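Local coordinates for teichoic acid biosynthesis protein F (Staphylococcus epidermidis, PDB 3L7I) that belongs to the teichoic acid biosynthesis proteins and carries a GT-B-type transferase region built on two parallel beta-sheets, at residues V326-V330 against L331-N335; S368-Y371 against I372-M376; T546-D549 against D550-V553. All coordinates share one frame; numbering follows the deposited sequence.

Contact 1 (V326-V330 against L331-N335); sequences VKNIV and LRRKN. With SO4 (sulfate ion), chain F.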
loop_
_atom_site.group_PDB
_atom_site.type_symbol
_atom_site.label_atom_id
_atom_site.label_comp_id
_atom_site.label_asym_id
_atom_site.label_seq_id
_atom_site.Cartn_x
_atom_site.Cartn_y
_atom_site.Cartn_z
ATOM N N VAL A 326 -9.843 1.740 -1.593
ATOM C CA VAL A 326 -8.926 2.647 -0.931
ATOM C C VAL A 326 -8.569 3.710 -1.926
ATOM O O VAL A 326 -8.660 4.902 -1.625
ATOM C CB VAL A 326 -7.618 1.964 -0.500
ATOM C CG1 VAL A 326 -6.581 3.013 0.001
ATOM C CG2 VAL A 326 -7.875 0.892 0.556
ATOM N N LYS A 327 -8.160 3.265 -3.114
ATOM C CA LYS A 327 -7.864 4.168 -4.219
ATOM C C LYS A 327 -8.977 5.211 -4.379
ATOM O O LYS A 327 -8.718 6.404 -4.251
ATOM C CB LYS A 327 -7.614 3.394 -5.532
ATOM C CG LYS A 327 -7.017 4.237 -6.670
ATOM C CD LYS A 327 -6.563 3.402 -7.849
ATOM C CE LYS A 327 -7.685 2.479 -8.385
ATOM N NZ LYS A 327 -7.333 1.708 -9.664
ATOM N N ASN A 328 -10.208 4.773 -4.625
ATOM C CA ASN A 328 -11.306 5.717 -4.806
ATOM C C ASN A 328 -11.577 6.636 -3.610
ATOM O O ASN A 328 -11.914 7.819 -3.783
ATOM C CB ASN A 328 -12.585 4.982 -5.163
ATOM C CG ASN A 328 -12.544 4.400 -6.552
ATOM O OD1 ASN A 328 -11.768 4.856 -7.420
ATOM N ND2 ASN A 328 -13.374 3.373 -6.782
ATOM N N ILE A 329 -11.457 6.108 -2.399
ATOM C CA ILE A 329 -11.632 6.969 -1.249
ATOM C C ILE A 329 -10.550 8.059 -1.164
ATOM O O ILE A 329 -10.858 9.235 -1.016
ATOM C CB ILE A 329 -11.698 6.212 0.097
ATOM C CG1 ILE A 329 -13.138 6.121 0.585
ATOM C CG2 ILE A 329 -11.007 7.029 1.160
ATOM C CD1 ILE A 329 -13.894 5.045 -0.000
ATOM N N VAL A 330 -9.284 7.684 -1.222
ATOM C CA VAL A 330 -8.243 8.696 -1.048
ATOM C C VAL A 330 -8.150 9.637 -2.238
ATOM O O VAL A 330 -7.829 10.803 -2.075
ATOM C CB VAL A 330 -6.888 8.058 -0.839
ATOM C CG1 VAL A 330 -5.793 9.112 -0.869
ATOM C CG2 VAL A 330 -6.905 7.268 0.443
ATOM N N LEU A 331 -8.406 9.114 -3.438
ATOM C CA LEU A 331 -8.328 9.924 -4.652
ATOM C C LEU A 331 -9.577 10.765 -4.888
ATOM O O LEU A 331 -9.570 11.665 -5.756
ATOM C CB LEU A 331 -7.973 9.086 -5.878
ATOM C CG LEU A 331 -6.503 8.714 -5.785
ATOM C CD1 LEU A 331 -5.939 8.251 -7.084
ATOM C CD2 LEU A 331 -5.725 9.903 -5.257
ATOM N N ARG A 332 -10.630 10.495 -4.111
ATOM C CA ARG A 332 -11.848 11.279 -4.189
ATOM C C ARG A 332 -12.589 11.077 -5.525
ATOM O O ARG A 332 -13.397 11.911 -5.928
ATOM C CB ARG A 332 -11.513 12.745 -3.939
ATOM C CG ARG A 332 -11.276 13.039 -2.461
ATOM C CD ARG A 332 -10.224 14.133 -2.238
ATOM N NE ARG A 332 -10.387 15.310 -3.108
ATOM C CZ ARG A 332 -9.454 16.248 -3.295
ATOM N NH1 ARG A 332 -8.277 16.158 -2.672
ATOM N NH2 ARG A 332 -9.693 17.274 -4.108
ATOM N N ARG A 333 -12.272 9.959 -6.191
ATOM C CA ARG A 333 -12.991 9.432 -7.341
ATOM C C ARG A 333 -14.499 9.310 -7.028
ATOM O O ARG A 333 -14.899 9.024 -5.903
ATOM C CB ARG A 333 -12.415 8.056 -7.740
ATOM C CG ARG A 333 -11.313 8.023 -8.827
ATOM C CD ARG A 333 -10.266 9.057 -8.544
ATOM N NE ARG A 333 -8.975 8.968 -9.259
ATOM C CZ ARG A 333 -8.479 7.913 -9.914
ATOM N NH1 ARG A 333 -9.166 6.777 -10.008
ATOM N NH2 ARG A 333 -7.274 8.010 -10.485
ATOM N N LYS A 334 -15.333 9.516 -8.042
ATOM C CA LYS A 334 -16.782 9.507 -7.868
ATOM C C LYS A 334 -17.295 8.082 -7.813
ATOM O O LYS A 334 -18.424 7.824 -7.407
ATOM C CB LYS A 334 -17.437 10.253 -9.029
ATOM C CG LYS A 334 -18.850 10.731 -8.772
ATOM C CD LYS A 334 -19.198 11.902 -9.684
ATOM C CE LYS A 334 -20.586 12.459 -9.381
ATOM N NZ LYS A 334 -20.764 13.843 -9.930
ATOM N N ASN A 335 -16.455 7.153 -8.237
ATOM C CA ASN A 335 -16.820 5.752 -8.219
ATOM C C ASN A 335 -16.644 5.160 -6.829
ATOM O O ASN A 335 -16.730 3.940 -6.624
ATOM C CB ASN A 335 -15.990 4.975 -9.225
ATOM C CG ASN A 335 -16.587 5.000 -10.606
ATOM O OD1 ASN A 335 -17.702 5.472 -10.811
ATOM N ND2 ASN A 335 -15.846 4.480 -11.569
HETATM S S SO4 F . -5.867 4.361 -11.903
HETATM O O1 SO4 F . -5.471 5.759 -11.818
HETATM O O2 SO4 F . -5.704 3.892 -13.276
HETATM O O3 SO4 F . -4.990 3.571 -11.034
HETATM O O4 SO4 F . -7.273 4.260 -11.489
#
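Lys-327 and Arg-333 converge on one sulfate ion beside the turn that ends helix 316-331. The lysine chain is bent at its third torsion (chi3 54°), and NZ lies 3.1 Å from O4 of the sulfate, with a weaker bond to O3. Arg-333 presents the edge of its guanidinium: NH2 meets sulfate O1 in the plane of the group at 3.2 Å, with an N-H...O angle of 162°, while NH1 adds a long, weak bond to O4. The anion, probably from the crystallisation liquor, thus bridges two cationic ends whose NZ and NH1 atoms are 5.4 Å apart, and it would be expected to offset their like charges. Nearer the backbone, Asn-328 and Arg-333 run roughly perpendicular to each other. OD1 of the asparagine abuts CB of Arg-333 at 3.3 Å, and the amide and guanidinium planes are inclined by 41°. ND2 of Asn-328 is hydrogen-bonded to Ser-339. Leu-331 slants over Lys-327, its CD1 4.2 Å from the lysine CG, and its N donates to Lys-327 O at 2.8 Å. Arg-332 then leaves the helix with positive phi, keeping a weak bond from its N to Ile-329 O. The turn leads into helix 336-344, where Ser-339 lies. Two further subunits pack against helix 316-331 here: Arg-320 of the second also binds the sulfate, and Leu-340 of the third touches Ile-329 and Val-330.

Contact 2 (S368-Y371 against I372-M376); sequences SPKY and IYEYM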
loop_
_atom_site.group_PDB
_atom_site.type_symbol
_atom_site.label_atom_id
_atom_site.label_comp_id
_atom_site.label_asym_id
_atom_site.label_seq_id
_atom_site.Cartn_x
_atom_site.Cartn_y
_atom_site.Cartn_z
ATOM N N SER A 368 -42.544 -0.629 -20.807
ATOM C CA SER A 368 -43.070 -1.820 -20.186
ATOM C C SER A 368 -42.824 -1.903 -18.679
ATOM O O SER A 368 -43.658 -2.436 -17.951
ATOM C CB SER A 368 -42.521 -3.052 -20.896
ATOM O OG SER A 368 -43.345 -3.390 -21.984
ATOM N N PRO A 369 -41.674 -1.405 -18.198
ATOM C CA PRO A 369 -41.538 -1.347 -16.737
ATOM C C PRO A 369 -42.637 -0.490 -16.085
ATOM O O PRO A 369 -43.122 -0.826 -14.986
ATOM C CB PRO A 369 -40.172 -0.696 -16.542
ATOM C CG PRO A 369 -39.414 -1.123 -17.747
ATOM C CD PRO A 369 -40.410 -1.094 -18.880
ATOM N N LYS A 370 -43.018 0.598 -16.757
ATOM C CA LYS A 370 -44.010 1.498 -16.206
ATOM C C LYS A 370 -45.316 0.734 -15.941
ATOM O O LYS A 370 -45.881 0.817 -14.836
ATOM C CB LYS A 370 -44.223 2.716 -17.118
ATOM C CG LYS A 370 -45.624 3.381 -16.993
ATOM C CD LYS A 370 -45.667 4.767 -17.640
ATOM C CE LYS A 370 -47.085 5.193 -18.046
ATOM N NZ LYS A 370 -47.184 6.675 -18.318
ATOM N N TYR A 371 -45.767 -0.030 -16.940
ATOM C CA TYR A 371 -47.021 -0.773 -16.833
ATOM C C TYR A 371 -46.955 -1.965 -15.874
ATOM O O TYR A 371 -47.938 -2.266 -15.193
ATOM C CB TYR A 371 -47.521 -1.191 -18.217
ATOM C CG TYR A 371 -47.969 0.001 -19.025
ATOM C CD1 TYR A 371 -47.052 0.760 -19.740
ATOM C CD2 TYR A 371 -49.305 0.391 -19.049
ATOM C CE1 TYR A 371 -47.451 1.861 -20.461
ATOM C CE2 TYR A 371 -49.713 1.487 -19.766
ATOM C CZ TYR A 371 -48.780 2.222 -20.469
ATOM O OH TYR A 371 -49.181 3.320 -21.189
ATOM N N ILE A 372 -45.808 -2.636 -15.811
ATOM C CA ILE A 372 -45.640 -3.703 -14.842
ATOM C C ILE A 372 -45.855 -3.082 -13.468
ATOM O O ILE A 372 -46.589 -3.626 -12.641
ATOM C CB ILE A 372 -44.249 -4.406 -14.963
ATOM C CG1 ILE A 372 -44.159 -5.175 -16.287
ATOM C CG2 ILE A 372 -43.994 -5.353 -13.789
ATOM C CD1 ILE A 372 -42.767 -5.751 -16.585
ATOM N N TYR A 373 -45.260 -1.907 -13.265
ATOM C CA TYR A 373 -45.354 -1.182 -11.994
ATOM C C TYR A 373 -46.764 -0.704 -11.669
ATOM O O TYR A 373 -47.245 -0.897 -10.549
ATOM C CB TYR A 373 -44.400 0.010 -11.963
ATOM C CG TYR A 373 -44.620 0.952 -10.802
ATOM C CD1 TYR A 373 -44.325 0.564 -9.503
ATOM C CD2 TYR A 373 -45.116 2.235 -11.008
ATOM C CE1 TYR A 373 -44.516 1.426 -8.432
ATOM C CE2 TYR A 373 -45.311 3.110 -9.948
ATOM C CZ TYR A 373 -45.004 2.699 -8.660
ATOM O OH TYR A 373 -45.189 3.562 -7.608
ATOM N N GLU A 374 -47.437 -0.088 -12.632
ATOM C CA GLU A 374 -48.786 0.393 -12.356
ATOM C C GLU A 374 -49.751 -0.761 -12.024
ATOM O O GLU A 374 -50.706 -0.592 -11.244
ATOM C CB GLU A 374 -49.291 1.286 -13.493
ATOM C CG GLU A 374 -48.374 2.488 -13.711
ATOM C CD GLU A 374 -48.979 3.591 -14.567
ATOM O OE1 GLU A 374 -49.996 3.312 -15.245
ATOM O OE2 GLU A 374 -48.429 4.728 -14.560
ATOM N N TYR A 375 -49.495 -1.935 -12.594
ATOM C CA TYR A 375 -50.344 -3.073 -12.311
ATOM C C TYR A 375 -50.080 -3.531 -10.903
ATOM O O TYR A 375 -51.003 -3.830 -10.164
ATOM C CB TYR A 375 -50.085 -4.226 -13.271
ATOM C CG TYR A 375 -50.739 -5.515 -12.817
ATOM C CD1 TYR A 375 -52.028 -5.854 -13.234
ATOM C CD2 TYR A 375 -50.078 -6.378 -11.953
ATOM C CE1 TYR A 375 -52.631 -7.025 -12.813
ATOM C CE2 TYR A 375 -50.665 -7.546 -11.528
ATOM C CZ TYR A 375 -51.940 -7.866 -11.958
ATOM O OH TYR A 375 -52.505 -9.037 -11.521
ATOM N N MET A 376 -48.816 -3.592 -10.522
ATOM C CA MET A 376 -48.489 -4.055 -9.177
ATOM C C MET A 376 -48.940 -3.086 -8.080
ATOM O O MET A 376 -49.341 -3.510 -7.009
ATOM C CB MET A 376 -47.004 -4.386 -9.059
ATOM C CG MET A 376 -46.655 -5.633 -9.815
ATOM S SD MET A 376 -44.991 -6.174 -9.491
ATOM C CE MET A 376 -45.139 -6.946 -7.873
#
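Four successive i to i+4 backbone bonds, such as Glu-374 N to Lys-370 O at 2.8 Å, make 368-376 one alpha-helix. It is part of helix 367-379, the crossover of the beta-alpha-beta unit between strands 354-358 and 384-389, and Ile-372 and Met-376 pack on strand 354-358. Along this frame Lys-370 and Glu-374 stand one turn apart and slant across each other. The lysine is extended beyond CG, and its methylenes lie beside the carboxylate: OE2 of Glu-374 is 3.8 Å from Lys-370 CE and 3.9 Å from its CG. NZ remains 4.4 Å from that OE2, too far for a salt bridge. With CG next to its own backbone N (chi1 -59°), Glu-374 folds back along the helix, bringing this CG to 3.2 Å from Lys-370 O. Ile-372 has a similar first torsion, its CG1 3.2 Å from Ser-368 O. Tyr-373 keeps its CB 3.3 Å from Lys-370 O, while its hydroxyl reaches Pro-398 O and Ala-401 N. Glu-374 OE2 is hydrogen-bonded to Tyr-365 OH, and Lys-370 NZ forms a long, weak ion pair with Asp-608, whose carboxylate also binds Tyr-371 OH. With their polar ends engaged there, the lysine and glutamate lie alongside each other through methylene-to-carboxylate contact, with at most a weak electrostatic attraction.

Contact 3 (T546-D549 against D550-V553); sequences TWRD and DEFV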
loop_
_atom_site.group_PDB
_atom_site.type_symbol
_atom_site.label_atom_id
_atom_site.label_comp_id
_atom_site.label_asym_id
_atom_site.label_seq_id
_atom_site.Cartn_x
_atom_site.Cartn_y
_atom_site.Cartn_z
ATOM N N THR A 546 -36.917 6.859 -38.328
ATOM C CA THR A 546 -35.692 6.637 -37.558
ATOM C C THR A 546 -34.637 7.703 -37.820
ATOM O O THR A 546 -34.667 8.397 -38.841
ATOM C CB THR A 546 -35.034 5.292 -37.856
ATOM O OG1 THR A 546 -35.122 5.031 -39.259
ATOM C CG2 THR A 546 -35.702 4.193 -37.053
ATOM N N TRP A 547 -33.686 7.783 -36.890
ATOM C CA TRP A 547 -32.590 8.734 -36.961
ATOM C C TRP A 547 -31.617 8.328 -38.050
ATOM O O TRP A 547 -31.473 7.142 -38.352
ATOM C CB TRP A 547 -31.885 8.838 -35.609
ATOM C CG TRP A 547 -30.537 9.446 -35.705
ATOM C CD1 TRP A 547 -29.382 8.810 -36.034
ATOM C CD2 TRP A 547 -30.194 10.811 -35.494
ATOM N NE1 TRP A 547 -28.339 9.690 -36.037
ATOM C CE2 TRP A 547 -28.811 10.935 -35.709
ATOM C CE3 TRP A 547 -30.921 11.950 -35.152
ATOM C CZ2 TRP A 547 -28.132 12.139 -35.584
ATOM C CZ3 TRP A 547 -30.248 13.153 -35.029
ATOM C CH2 TRP A 547 -28.867 13.237 -35.242
ATOM N N ARG A 548 -30.965 9.329 -38.636
ATOM C CA ARG A 548 -29.977 9.125 -39.687
ATOM C C ARG A 548 -28.792 10.085 -39.540
ATOM O O ARG A 548 -28.947 11.304 -39.667
ATOM C CB ARG A 548 -30.633 9.298 -41.062
ATOM C CG ARG A 548 -31.456 8.102 -41.485
ATOM C CD ARG A 548 -32.398 8.449 -42.598
ATOM N NE ARG A 548 -33.756 8.693 -42.122
ATOM C CZ ARG A 548 -34.823 7.970 -42.465
ATOM N NH1 ARG A 548 -34.700 6.950 -43.297
ATOM N NH2 ARG A 548 -36.018 8.276 -41.975
ATOM N N ASP A 549 -27.612 9.532 -39.276
ATOM C CA ASP A 549 -26.393 10.327 -39.112
ATOM C C ASP A 549 -26.150 11.221 -40.323
ATOM O O ASP A 549 -25.675 12.348 -40.202
ATOM C CB ASP A 549 -25.190 9.408 -38.911
ATOM C CG ASP A 549 -25.531 8.171 -38.095
ATOM O OD1 ASP A 549 -26.463 7.422 -38.481
ATOM O OD2 ASP A 549 -24.860 7.944 -37.067
ATOM N N ASP A 550 -26.491 10.695 -41.491
ATOM C CA ASP A 550 -26.323 11.386 -42.763
ATOM C C ASP A 550 -26.943 12.791 -42.779
ATOM O O ASP A 550 -26.682 13.585 -43.683
ATOM C CB ASP A 550 -26.952 10.537 -43.883
ATOM C CG ASP A 550 -26.622 9.042 -43.754
ATOM O OD1 ASP A 550 -25.416 8.702 -43.658
ATOM O OD2 ASP A 550 -27.565 8.212 -43.762
ATOM N N GLU A 551 -27.766 13.100 -41.786
ATOM C CA GLU A 551 -28.567 14.317 -41.853
ATOM C C GLU A 551 -28.266 15.329 -40.748
ATOM O O GLU A 551 -28.790 16.444 -40.755
ATOM C CB GLU A 551 -30.057 13.964 -41.881
ATOM C CG GLU A 551 -30.448 13.075 -43.060
ATOM C CD GLU A 551 -31.943 12.795 -43.132
ATOM O OE1 GLU A 551 -32.648 13.046 -42.123
ATOM O OE2 GLU A 551 -32.407 12.323 -44.199
ATOM N N PHE A 552 -27.416 14.936 -39.805
ATOM C CA PHE A 552 -26.983 15.838 -38.744
ATOM C C PHE A 552 -25.871 16.743 -39.245
ATOM O O PHE A 552 -24.822 16.266 -39.678
ATOM C CB PHE A 552 -26.494 15.039 -37.540
ATOM C CG PHE A 552 -25.996 15.894 -36.399
ATOM C CD1 PHE A 552 -26.869 16.341 -35.415
ATOM C CD2 PHE A 552 -24.652 16.235 -36.303
ATOM C CE1 PHE A 552 -26.410 17.114 -34.361
ATOM C CE2 PHE A 552 -24.191 17.009 -35.257
ATOM C CZ PHE A 552 -25.069 17.448 -34.282
ATOM N N VAL A 553 -26.103 18.051 -39.180
ATOM C CA VAL A 553 -25.136 19.033 -39.665
ATOM C C VAL A 553 -25.166 20.328 -38.839
ATOM O O VAL A 553 -26.111 20.561 -38.085
ATOM C CB VAL A 553 -25.370 19.359 -41.169
ATOM C CG1 VAL A 553 -24.668 18.329 -42.062
ATOM C CG2 VAL A 553 -26.864 19.440 -41.481
#
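Phe-552 meets Trp-547 across a short 3-10 turn, the two side chains slanting past each other. From the backbone outward, CB of Phe-552 lies beyond the CH2/CZ2 corner of the indole, 3.8 Å from Trp-547 CH2 and 3.9 Å from its CZ2. CG follows at 4.1 Å from CH2. CD1 makes the nearest approach, 3.7 Å from the same CH2 atom and near the plane of the indole, so it sits at the indole edge. With CG anti to the backbone N (chi1 179°), the remainder of the phenyl ring leads away from the tryptophan and lies on the surface. The turn between them is closed by Phe-552 N donating to Asp-549 O at 3.1 Å, an i to i+3 bond. Arg-548 and Glu-551 lie side by side and point the same way, guanidinium and carboxylate planes 31° apart. OE2 of Glu-551 is 4.4 Å from Arg-548 NE but well out of the guanidinium plane, so at most a charge attraction is likely. The arginine tip is instead gripped by salt bridges to Asp-622 and Asp-643, and Glu-551 OE2 is hydrogen-bonded to Tyr-642 OH. All this belongs to the loop between strand 539-543 and helix 566-573, with Leu-586 of helix 585-588 touching both Trp-547 and Phe-552.

In the fold
Along the chain the contacts come in series: 326-335, then 368-376, then 546-553. Contact 1 lies about 35 Å from the chain centre, where the first two helices of the modelled part join and other subunits pack. Contact 2 is on helix 367-379, the crossover between strands 354-358 and 384-389 of the seven-stranded parallel sheet. Contact 3 is in the loop that follows strand 539-543 of the six-stranded parallel sheet. Centres of contacts 2 and 3 are about 33 Å apart, on opposite sides of the chain centre, and contact 1 is about 37 and 39 Å from them. The three thus fall at a subunit-contacting helix end and on elements attached to the two sheets of a GT-B architecture, without touching.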